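Local structure of electron transfer flavoprotein, alpha subunit (Thermotoga maritima, 7KOE) at residues V21-I26 with M168-P173; V65-N70 with I181-Y186; M111-L116 with P158-V163; P213-G218 with V267-Y272. The protein probably carries electrons as the alpha subunit of an electron transfer flavoprotein that binds flavin-adenine dinucleotide. All coordinates share one frame; numbering follows the deposited sequence.

Interaction 1. Residues V21-I26 with M168-P173; sequences VSWELI and MKELPP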
# COMPACT_ATOMS: atom_id res chain seq x y z
N VAL B 21 -16.64 -2.12 -51.15
CA VAL B 21 -15.47 -1.78 -50.33
C VAL B 21 -14.39 -1.08 -51.15
O VAL B 21 -13.55 -0.37 -50.59
CB VAL B 21 -14.94 -3.05 -49.63
CG1 VAL B 21 -14.26 -3.99 -50.62
CG2 VAL B 21 -14.00 -2.71 -48.48
N SER B 22 -14.43 -1.24 -52.48
CA SER B 22 -13.43 -0.60 -53.34
C SER B 22 -13.56 0.91 -53.32
O SER B 22 -12.56 1.62 -53.46
CB SER B 22 -13.59 -1.12 -54.77
OG SER B 22 -13.40 -2.53 -54.81
N TRP B 23 -14.77 1.43 -53.11
CA TRP B 23 -15.00 2.86 -53.06
C TRP B 23 -15.09 3.41 -51.65
O TRP B 23 -15.08 4.63 -51.48
CB TRP B 23 -16.27 3.20 -53.84
CG TRP B 23 -16.30 2.60 -55.20
CD1 TRP B 23 -15.27 2.56 -56.10
CD2 TRP B 23 -17.40 1.96 -55.83
NE1 TRP B 23 -15.67 1.92 -57.24
CE2 TRP B 23 -16.98 1.55 -57.11
CE3 TRP B 23 -18.72 1.70 -55.44
CZ2 TRP B 23 -17.82 0.89 -57.99
CZ3 TRP B 23 -19.55 1.04 -56.32
CH2 TRP B 23 -19.10 0.64 -57.58
N GLU B 24 -15.19 2.54 -50.64
CA GLU B 24 -15.06 3.01 -49.26
C GLU B 24 -13.60 3.17 -48.87
O GLU B 24 -13.29 3.96 -47.98
CB GLU B 24 -15.76 2.04 -48.31
CG GLU B 24 -17.14 1.65 -48.77
CD GLU B 24 -18.05 1.16 -47.67
OE1 GLU B 24 -18.44 -0.03 -47.71
OE2 GLU B 24 -18.41 1.96 -46.79
N LEU B 25 -12.71 2.43 -49.53
CA LEU B 25 -11.28 2.60 -49.30
C LEU B 25 -10.68 3.71 -50.14
O LEU B 25 -9.69 4.32 -49.73
CB LEU B 25 -10.54 1.30 -49.61
CG LEU B 25 -10.84 0.13 -48.67
CD1 LEU B 25 -9.82 -0.95 -48.88
CD2 LEU B 25 -10.87 0.61 -47.23
N ILE B 26 -11.26 3.97 -51.31
CA ILE B 26 -10.88 5.13 -52.10
C ILE B 26 -11.24 6.41 -51.35
O ILE B 26 -10.45 7.36 -51.28
CB ILE B 26 -11.54 5.05 -53.49
CG1 ILE B 26 -10.66 4.23 -54.44
CG2 ILE B 26 -11.82 6.41 -54.08
CD1 ILE B 26 -11.36 3.80 -55.69
N MET B 168 -15.36 2.06 -43.14
CA MET B 168 -15.10 3.35 -43.76
C MET B 168 -16.38 3.87 -44.40
O MET B 168 -17.40 3.19 -44.46
CB MET B 168 -13.98 3.22 -44.78
CG MET B 168 -12.71 2.64 -44.19
SD MET B 168 -12.39 3.29 -42.54
CE MET B 168 -10.81 2.54 -42.17
N LYS B 169 -16.34 5.12 -44.86
CA LYS B 169 -17.51 5.77 -45.42
C LYS B 169 -17.23 6.19 -46.86
O LYS B 169 -16.12 6.60 -47.21
CB LYS B 169 -17.94 6.99 -44.58
CG LYS B 169 -18.90 6.66 -43.43
CD LYS B 169 -18.20 5.99 -42.25
CE LYS B 169 -19.16 5.68 -41.12
NZ LYS B 169 -18.52 4.86 -40.06
N GLU B 170 -18.27 6.08 -47.69
CA GLU B 170 -18.15 6.36 -49.11
C GLU B 170 -18.13 7.85 -49.40
O GLU B 170 -18.74 8.66 -48.68
CB GLU B 170 -19.31 5.72 -49.88
CG GLU B 170 -19.01 4.37 -50.50
CD GLU B 170 -20.25 3.72 -51.07
OE1 GLU B 170 -21.35 4.27 -50.86
OE2 GLU B 170 -20.13 2.67 -51.73
N LEU B 171 -17.44 8.22 -50.46
CA LEU B 171 -17.60 9.52 -51.09
C LEU B 171 -18.63 9.43 -52.21
O LEU B 171 -18.73 8.39 -52.87
CB LEU B 171 -16.28 10.02 -51.65
CG LEU B 171 -15.24 10.53 -50.65
CD1 LEU B 171 -13.93 10.84 -51.35
CD2 LEU B 171 -15.77 11.76 -49.93
N PRO B 172 -19.44 10.47 -52.42
CA PRO B 172 -20.43 10.41 -53.50
C PRO B 172 -19.75 10.50 -54.86
O PRO B 172 -18.69 11.14 -55.00
CB PRO B 172 -21.32 11.64 -53.23
CG PRO B 172 -21.03 12.02 -51.81
CD PRO B 172 -19.60 11.67 -51.59
N PRO B 173 -20.32 9.86 -55.89
CA PRO B 173 -19.71 9.91 -57.22
C PRO B 173 -19.82 11.28 -57.87
O PRO B 173 -20.91 11.72 -58.23
CB PRO B 173 -20.48 8.84 -58.00
CG PRO B 173 -21.77 8.69 -57.29
CD PRO B 173 -21.49 8.97 -55.84

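Interaction 2. Residues V65-N70 with I181-Y186; sequences VLYVKN and IIEEEY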
# COMPACT_ATOMS: atom_id res chain seq x y z
N VAL B 65 -5.76 5.96 -61.78
CA VAL B 65 -6.19 4.57 -61.80
C VAL B 65 -5.16 3.76 -62.58
O VAL B 65 -4.86 4.08 -63.73
CB VAL B 65 -7.60 4.39 -62.41
CG1 VAL B 65 -7.83 2.96 -62.88
CG2 VAL B 65 -8.67 4.78 -61.41
N LEU B 66 -4.61 2.73 -61.95
CA LEU B 66 -3.74 1.78 -62.63
C LEU B 66 -4.61 0.62 -63.08
O LEU B 66 -4.95 -0.27 -62.29
CB LEU B 66 -2.61 1.33 -61.72
CG LEU B 66 -1.67 0.24 -62.23
CD1 LEU B 66 -1.04 0.65 -63.54
CD2 LEU B 66 -0.62 -0.05 -61.19
N TYR B 67 -5.01 0.63 -64.35
CA TYR B 67 -5.94 -0.36 -64.88
C TYR B 67 -5.12 -1.42 -65.61
O TYR B 67 -4.86 -1.33 -66.80
CB TYR B 67 -6.97 0.33 -65.77
CG TYR B 67 -7.97 -0.56 -66.50
CD1 TYR B 67 -8.44 -1.74 -65.94
CD2 TYR B 67 -8.51 -0.16 -67.72
CE1 TYR B 67 -9.36 -2.53 -66.61
CE2 TYR B 67 -9.44 -0.93 -68.38
CZ TYR B 67 -9.85 -2.12 -67.83
OH TYR B 67 -10.77 -2.89 -68.49
N VAL B 68 -4.72 -2.44 -64.86
CA VAL B 68 -3.92 -3.54 -65.40
C VAL B 68 -4.82 -4.42 -66.26
O VAL B 68 -5.93 -4.78 -65.85
CB VAL B 68 -3.27 -4.34 -64.26
CG1 VAL B 68 -2.37 -5.43 -64.82
CG2 VAL B 68 -2.49 -3.42 -63.35
N LYS B 69 -4.35 -4.76 -67.45
CA LYS B 69 -5.16 -5.41 -68.47
C LYS B 69 -4.68 -6.83 -68.71
O LYS B 69 -3.53 -7.03 -69.11
CB LYS B 69 -5.11 -4.62 -69.78
CG LYS B 69 -5.11 -3.14 -69.58
CD LYS B 69 -6.52 -2.65 -69.40
CE LYS B 69 -7.33 -2.83 -70.68
NZ LYS B 69 -6.73 -2.11 -71.84
N ASN B 70 -5.56 -7.80 -68.48
CA ASN B 70 -5.39 -9.15 -68.99
C ASN B 70 -6.75 -9.84 -69.01
O ASN B 70 -7.64 -9.48 -68.24
CB ASN B 70 -4.39 -9.97 -68.17
CG ASN B 70 -3.74 -11.06 -68.98
OD1 ASN B 70 -4.06 -11.23 -70.16
ND2 ASN B 70 -2.82 -11.79 -68.38
N ILE B 181 -5.80 7.30 -66.43
CA ILE B 181 -5.99 5.86 -66.30
C ILE B 181 -4.81 5.19 -66.99
O ILE B 181 -4.67 5.25 -68.21
CB ILE B 181 -7.32 5.42 -66.91
CG1 ILE B 181 -8.48 6.15 -66.23
CG2 ILE B 181 -7.49 3.92 -66.76
CD1 ILE B 181 -9.84 5.74 -66.71
N ILE B 182 -3.95 4.54 -66.21
CA ILE B 182 -2.77 3.89 -66.76
C ILE B 182 -3.13 2.46 -67.12
O ILE B 182 -3.43 1.64 -66.25
CB ILE B 182 -1.60 3.92 -65.76
CG1 ILE B 182 -1.29 5.35 -65.33
CG2 ILE B 182 -0.39 3.25 -66.36
CD1 ILE B 182 -1.73 5.67 -63.92
N GLU B 183 -3.11 2.15 -68.41
CA GLU B 183 -3.29 0.78 -68.87
C GLU B 183 -1.93 0.12 -69.06
O GLU B 183 -1.12 0.58 -69.87
CB GLU B 183 -4.09 0.72 -70.18
CG GLU B 183 -5.58 0.97 -70.02
CD GLU B 183 -5.94 2.44 -70.05
OE1 GLU B 183 -5.03 3.27 -70.27
OE2 GLU B 183 -7.13 2.77 -69.85
N GLU B 184 -1.69 -0.93 -68.30
CA GLU B 184 -0.51 -1.77 -68.45
C GLU B 184 -1.01 -3.13 -68.92
O GLU B 184 -1.56 -3.90 -68.12
CB GLU B 184 0.28 -1.86 -67.15
CG GLU B 184 1.54 -2.71 -67.24
CD GLU B 184 2.62 -2.09 -68.12
OE1 GLU B 184 2.68 -0.84 -68.21
OE2 GLU B 184 3.40 -2.85 -68.72
N GLU B 185 -0.84 -3.41 -70.20
CA GLU B 185 -1.33 -4.66 -70.77
C GLU B 185 -0.41 -5.79 -70.31
O GLU B 185 0.64 -6.03 -70.90
CB GLU B 185 -1.40 -4.58 -72.29
CG GLU B 185 -2.72 -4.02 -72.81
CD GLU B 185 -2.81 -2.51 -72.69
OE1 GLU B 185 -1.78 -1.83 -72.85
OE2 GLU B 185 -3.92 -2.00 -72.44
N TYR B 186 -0.82 -6.46 -69.25
CA TYR B 186 0.04 -7.39 -68.53
C TYR B 186 0.17 -8.70 -69.29
O TYR B 186 -0.80 -9.24 -69.81
CB TYR B 186 -0.52 -7.65 -67.13
CG TYR B 186 0.50 -8.18 -66.16
CD1 TYR B 186 1.30 -7.30 -65.44
CD2 TYR B 186 0.66 -9.54 -65.95
CE1 TYR B 186 2.24 -7.77 -64.54
CE2 TYR B 186 1.60 -10.02 -65.05
CZ TYR B 186 2.38 -9.13 -64.36
OH TYR B 186 3.31 -9.60 -63.46

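Interaction 3. Residues M111-L116 with P158-V163; sequences MVATEL and PQMATV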
# COMPACT_ATOMS: atom_id res chain seq x y z
N MET B 111 -0.62 -13.29 -49.68
CA MET B 111 0.34 -13.73 -50.69
C MET B 111 1.21 -12.59 -51.18
O MET B 111 2.37 -12.80 -51.53
CB MET B 111 -0.38 -14.35 -51.88
CG MET B 111 -1.38 -15.42 -51.54
SD MET B 111 -1.90 -16.32 -53.01
CE MET B 111 -0.42 -17.27 -53.35
N VAL B 112 0.66 -11.37 -51.21
CA VAL B 112 1.38 -10.24 -51.77
C VAL B 112 2.44 -9.74 -50.81
O VAL B 112 3.59 -9.51 -51.20
CB VAL B 112 0.37 -9.13 -52.16
CG1 VAL B 112 1.05 -7.80 -52.33
CG2 VAL B 112 -0.33 -9.51 -53.45
N ALA B 113 2.08 -9.61 -49.53
CA ALA B 113 2.95 -8.98 -48.54
C ALA B 113 4.20 -9.79 -48.24
O ALA B 113 5.19 -9.21 -47.79
CB ALA B 113 2.18 -8.75 -47.24
N THR B 114 4.18 -11.09 -48.46
CA THR B 114 5.36 -11.91 -48.26
C THR B 114 6.15 -12.13 -49.54
O THR B 114 7.16 -12.84 -49.52
CB THR B 114 4.98 -13.26 -47.65
OG1 THR B 114 6.16 -14.03 -47.42
CG2 THR B 114 4.10 -14.00 -48.58
N GLU B 115 5.72 -11.54 -50.66
CA GLU B 115 6.59 -11.38 -51.81
C GLU B 115 7.38 -10.09 -51.71
O GLU B 115 8.59 -10.07 -52.00
CB GLU B 115 5.78 -11.37 -53.11
CG GLU B 115 5.61 -12.71 -53.77
CD GLU B 115 6.91 -13.28 -54.31
OE1 GLU B 115 7.81 -12.49 -54.68
OE2 GLU B 115 7.03 -14.52 -54.37
N LEU B 116 6.72 -9.01 -51.30
CA LEU B 116 7.38 -7.73 -51.05
C LEU B 116 8.16 -7.71 -49.75
O LEU B 116 8.94 -6.78 -49.55
CB LEU B 116 6.33 -6.61 -51.02
CG LEU B 116 5.20 -6.72 -52.03
CD1 LEU B 116 4.11 -5.74 -51.66
CD2 LEU B 116 5.70 -6.48 -53.44
N PRO B 158 5.45 -1.39 -49.21
CA PRO B 158 4.39 -0.51 -48.70
C PRO B 158 3.79 -0.98 -47.38
O PRO B 158 3.87 -2.15 -47.05
CB PRO B 158 3.34 -0.58 -49.81
CG PRO B 158 3.50 -1.92 -50.38
CD PRO B 158 4.97 -2.25 -50.29
N GLN B 159 3.19 -0.05 -46.64
CA GLN B 159 2.45 -0.39 -45.43
C GLN B 159 1.08 -0.92 -45.86
O GLN B 159 0.08 -0.20 -45.90
CB GLN B 159 2.30 0.81 -44.51
CG GLN B 159 3.56 1.64 -44.35
CD GLN B 159 3.32 2.90 -43.56
OE1 GLN B 159 2.47 2.94 -42.68
NE2 GLN B 159 4.05 3.95 -43.89
N MET B 160 1.06 -2.21 -46.20
CA MET B 160 -0.18 -2.85 -46.60
C MET B 160 -1.12 -2.98 -45.41
O MET B 160 -0.68 -3.14 -44.27
CB MET B 160 0.10 -4.23 -47.19
CG MET B 160 1.16 -4.24 -48.26
SD MET B 160 1.13 -5.76 -49.21
CE MET B 160 -0.63 -5.93 -49.49
N ALA B 161 -2.42 -2.90 -45.68
CA ALA B 161 -3.42 -2.93 -44.62
C ALA B 161 -4.72 -3.42 -45.21
O ALA B 161 -5.36 -2.70 -45.99
CB ALA B 161 -3.60 -1.55 -43.99
N THR B 162 -5.12 -4.63 -44.87
CA THR B 162 -6.42 -5.14 -45.28
C THR B 162 -7.49 -4.58 -44.36
O THR B 162 -7.38 -4.69 -43.13
CB THR B 162 -6.43 -6.66 -45.27
OG1 THR B 162 -5.25 -7.14 -45.92
CG2 THR B 162 -7.60 -7.17 -46.03
N VAL B 163 -8.51 -3.95 -44.94
CA VAL B 163 -9.47 -3.15 -44.19
C VAL B 163 -10.84 -3.81 -44.24
O VAL B 163 -11.27 -4.27 -45.30
CB VAL B 163 -9.54 -1.71 -44.73
CG1 VAL B 163 -10.25 -0.80 -43.75
CG2 VAL B 163 -8.16 -1.19 -45.04

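Interaction 4. Residues P213-G218 with V267-Y272; sequences PVVVAG and VRPVLY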
# COMPACT_ATOMS: atom_id res chain seq x y z
N PRO B 213 -24.77 -10.76 -44.34
CA PRO B 213 -24.89 -9.36 -43.94
C PRO B 213 -26.03 -9.10 -42.97
O PRO B 213 -26.04 -8.05 -42.31
CB PRO B 213 -25.13 -8.63 -45.27
CG PRO B 213 -24.83 -9.64 -46.34
CD PRO B 213 -25.14 -10.97 -45.74
N VAL B 214 -26.99 -10.01 -42.86
CA VAL B 214 -28.11 -9.89 -41.93
C VAL B 214 -28.28 -11.23 -41.25
O VAL B 214 -28.39 -12.26 -41.92
CB VAL B 214 -29.41 -9.46 -42.65
CG1 VAL B 214 -30.62 -9.72 -41.77
CG2 VAL B 214 -29.35 -7.99 -43.02
N VAL B 215 -28.28 -11.24 -39.92
CA VAL B 215 -28.57 -12.44 -39.15
C VAL B 215 -29.80 -12.14 -38.32
O VAL B 215 -29.75 -11.32 -37.40
CB VAL B 215 -27.39 -12.86 -38.27
CG1 VAL B 215 -27.79 -14.01 -37.38
CG2 VAL B 215 -26.21 -13.25 -39.13
N VAL B 216 -30.91 -12.78 -38.65
CA VAL B 216 -32.12 -12.72 -37.85
C VAL B 216 -32.23 -14.01 -37.03
O VAL B 216 -32.31 -15.11 -37.59
CB VAL B 216 -33.37 -12.45 -38.71
CG1 VAL B 216 -33.41 -13.31 -39.96
CG2 VAL B 216 -34.63 -12.65 -37.90
N ALA B 217 -32.18 -13.87 -35.71
CA ALA B 217 -32.05 -15.01 -34.83
C ALA B 217 -33.12 -14.97 -33.76
O ALA B 217 -33.67 -13.91 -33.45
CB ALA B 217 -30.66 -15.04 -34.18
N GLY B 218 -33.40 -16.13 -33.18
CA GLY B 218 -34.38 -16.19 -32.12
C GLY B 218 -34.24 -17.44 -31.29
O GLY B 218 -33.56 -18.40 -31.67
N VAL B 267 -21.27 -14.10 -34.96
CA VAL B 267 -21.70 -13.43 -36.17
C VAL B 267 -21.05 -12.05 -36.24
O VAL B 267 -20.71 -11.44 -35.22
CB VAL B 267 -23.24 -13.35 -36.24
CG1 VAL B 267 -23.83 -14.71 -36.14
CG2 VAL B 267 -23.79 -12.49 -35.12
N ARG B 268 -20.84 -11.57 -37.46
CA ARG B 268 -20.49 -10.17 -37.70
C ARG B 268 -21.28 -9.67 -38.90
O ARG B 268 -20.73 -9.47 -39.99
CB ARG B 268 -18.99 -10.02 -37.93
CG ARG B 268 -18.47 -8.61 -37.75
CD ARG B 268 -17.35 -8.32 -38.73
NE ARG B 268 -16.44 -9.45 -38.85
CZ ARG B 268 -15.62 -9.65 -39.88
NH1 ARG B 268 -15.60 -8.80 -40.89
NH2 ARG B 268 -14.82 -10.71 -39.90
N PRO B 269 -22.60 -9.45 -38.75
CA PRO B 269 -23.36 -8.85 -39.84
C PRO B 269 -23.36 -7.34 -39.72
O PRO B 269 -22.71 -6.78 -38.83
CB PRO B 269 -24.76 -9.43 -39.64
CG PRO B 269 -24.89 -9.49 -38.18
CD PRO B 269 -23.51 -9.77 -37.63
N VAL B 270 -24.08 -6.65 -40.61
CA VAL B 270 -24.33 -5.23 -40.41
C VAL B 270 -25.67 -4.98 -39.75
O VAL B 270 -25.99 -3.84 -39.41
CB VAL B 270 -24.25 -4.45 -41.74
CG1 VAL B 270 -22.90 -4.67 -42.39
CG2 VAL B 270 -25.38 -4.85 -42.67
N LEU B 271 -26.46 -6.03 -39.53
CA LEU B 271 -27.80 -5.88 -38.97
C LEU B 271 -28.19 -7.20 -38.33
O LEU B 271 -28.38 -8.20 -39.03
CB LEU B 271 -28.79 -5.48 -40.07
CG LEU B 271 -30.27 -5.43 -39.73
CD1 LEU B 271 -30.54 -4.51 -38.56
CD2 LEU B 271 -31.05 -4.98 -40.95
N TYR B 272 -28.31 -7.20 -37.00
CA TYR B 272 -28.67 -8.39 -36.25
C TYR B 272 -30.06 -8.21 -35.66
O TYR B 272 -30.36 -7.16 -35.09
CB TYR B 272 -27.65 -8.67 -35.14
CG TYR B 272 -27.92 -9.93 -34.36
CD1 TYR B 272 -27.52 -11.17 -34.84
CD2 TYR B 272 -28.58 -9.89 -33.13
CE1 TYR B 272 -27.77 -12.32 -34.13
CE2 TYR B 272 -28.83 -11.03 -32.42
CZ TYR B 272 -28.43 -12.24 -32.92
OH TYR B 272 -28.68 -13.38 -32.20

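Interaction 1. Residues V21-I26 with M168-P173
Around the indole of Trp23 the 168-173 segment is met at an edge, not on a face: the carboxylate oxygen OE2 of Glu170 lies near the ring plane, 4.1 Å from CE3 of Trp23, with the ring and carboxylate planes 41° apart. The two side chains run alongside each other in the same direction. Elsewhere the indole packs on Glu56 and Arg60 of helix 51-60 and on Lys17 and Ala18. The carboxylate of Glu24 is turned 59° from that of Glu170. These two glutamates meet through their chains, CG of Glu24 sitting 3.7 Å from CG of Glu170, while Glu24 OE1 and Glu170 OE2 stay 5.1 Å apart. With CG anti to its carbonyl carbon (chi1 -47°) and the chain extended beyond, the carboxylate of Glu24 ends beside the backbone of Met168; CB of Glu24 lies 4.1 Å from CB of Met168. Leu25 adds an apolar touch, its CD2 to CG of Met168 at 4.1 Å.

No hydrogen bond joins residues 21-26 to 168-173. The charge of Glu24 is answered by Arg281 of the neighbouring electron transfer flavoprotein chain, which forms a salt bridge to OE2 and has a weak, long ion pair with Glu170. An alanine at Glu24 is likely to leave that arginine without its salt-bridge mate and to open a gap beside CG of Glu170. Two acids this near each other would probably raise each other's proton affinity, and the arginine of the other chain would be expected to offset this, so the charge of Glu24 is probably balanced across the subunit boundary.

Interaction 2. Residues V65-N70 with I181-Y186
Lys69 and Glu185 run side by side, and the NZ of Lys69 gives a salt bridge to OE2 of Glu185 at 2.9 Å, meeting that oxygen nearly end-on to its C-O bond. The lysine gets there by bending at every torsion after the first, and the fold-back lays its CD over the centre of the Tyr67 ring, 3.5 Å above the plane. At the edge of the same ring, in plane, comes OE2 of Glu183, 3.9 Å from CD2 of Tyr67. The tyrosine hydroxyl is bonded to the backbone N of Leu50, which ties down the far end of the ring.

On the same side of the sheet, CG2 of Ile181 packs on CB of Tyr67 (3.8 Å) and on CG1 of Val65. Leu66 and Ile182 meet on the other face of the sheet, CD1 to CG2 at 3.9 Å. Further along that face, CG1 of Val68 rests 3.7 Å from CB of Tyr186.

The backbones position all of this. Ile182 N bonds to Val65 O (2.7 Å), Tyr67 N to Ile182 O, Lys69 N to Glu184 O and Tyr186 N to Lys69 O. Trp42 of the next strand and Met88 cover the face of Leu66, and helix 51-60 the face of Val65. The two strands cross at -23°, and 181-185 is the outermost strand within this chain of a parallel sheet in an alpha/beta domain of the HUP clan.

Interaction 3. Residues M111-L116 with P158-V163
This is a buried apolar contact in which the thioether of Met160, on strand 160-163, fits against the C-terminal end of helix 103-113 and the turn that follows it. The sulfur does most of the touching. SD of Met160 lies 3.7 Å from CG1 of Val112 and 3.7 Å from CB of Ala113, and CD1 of Leu116 comes to 3.9 Å from the same sulfur. Its methyl CE also meets CG1 of Val112, at 3.8 Å.

Met160 holds CG anti to its carbonyl carbon (chi1 -50°), runs on extended through chi2 and then bends at chi3 (45°), which swings CE back toward Val112. Val112 and Leu116 each cross the methionine at about a right angle. Leu116 also reaches the ring of Pro158, a proline preceded by a cis peptide bond: CD1 of Leu116 is 3.8 Å from CD of Pro158.

Val112 O accepts from both Glu115 N and Leu116 N in the turn from which Leu116 points toward the strand. On the flanks, Leu116 and Pro158 pack on Val89, while Ala113 and Met160 both pack on Leu120. No hydrogen bond crosses the contact. The Ala113 side chain is about 8 Å from a bound flavin-adenine dinucleotide. The contact is helix-on-sheet packing of an alpha/beta domain of the HUP clan, next to a strand whose Leu120 lines the flavin-adenine dinucleotide pocket.

Interaction 4. Residues P213-G218 with V267-Y272
Val215 sends its two methyls to different partners. With CG1 anti to the backbone N (chi1 174°), that methyl lies 3.7 Å from CE1 of Tyr272, and CG2, on the other branch, reaches CG1 of Val267 and CG of Pro269, both at 4.1 Å. Pro269 crosses the valine at about a right angle; Val267 meets it obliquely. Tyr272 extends from its strand in the same way (chi1 -177°), and chi2 of 82° turns the ring so that its CD1-CE1 side runs beside Val215, while CZ, further out, comes to 3.8 Å from CB of Ala217. On the other face of the sheet Val214 and Leu271 lie side by side and point the same way, CG2 of Val214 being 3.9 Å from CB of Leu271.

Strands 214-218 and 271-275 are adjacent in the parallel five-stranded sheet of the FAD-binding domain, 271-275 being the middle strand; the family belongs to the Rossmann-like clan. Val215 N bonds to Leu271 O at 3.2 Å, in the plane of that carbonyl, with Val215 facing Tyr272 in parallel register. Ahead of the strands, Pro213 O takes a bond from Val270 N (2.9 Å) and a weak one from Leu271 N.

The phenol of Tyr272 has its own polar mate, as OH is hydrogen-bonded to NE2 of His283. A leucine in place of Tyr272 would probably leave His283 without that hydroxyl and uncover the Ala217 methyl. The tyrosine ring also packs on Ile277 and Ile287, and its side chain comes within about 7 Å of a bound flavin-adenine dinucleotide.

Interactions 1, 2 and 3 all belong to the first family domain, with centres 20 to 21 Å apart, while interaction 4 sits in the FAD-binding domain. Interactions 1 and 3 touch directly: Leu25 CD2 packs on Val163 CB at 3.7 Å, and Met168 CE meets Val163 CG1 at the same distance. Interactions 2 and 3 use strands of the same parallel sheet, 160-163 and 181-185, yet their nearest atoms are about 10 Å apart. Interactions 3 and 4 lie near bound flavin-adenine dinucleotide, about 8 Å from the Ala113 side chain and about 7 Å from that of Tyr272, their centres 30 Å apart. The centres of interactions 2 and 4 stand 38 Å apart.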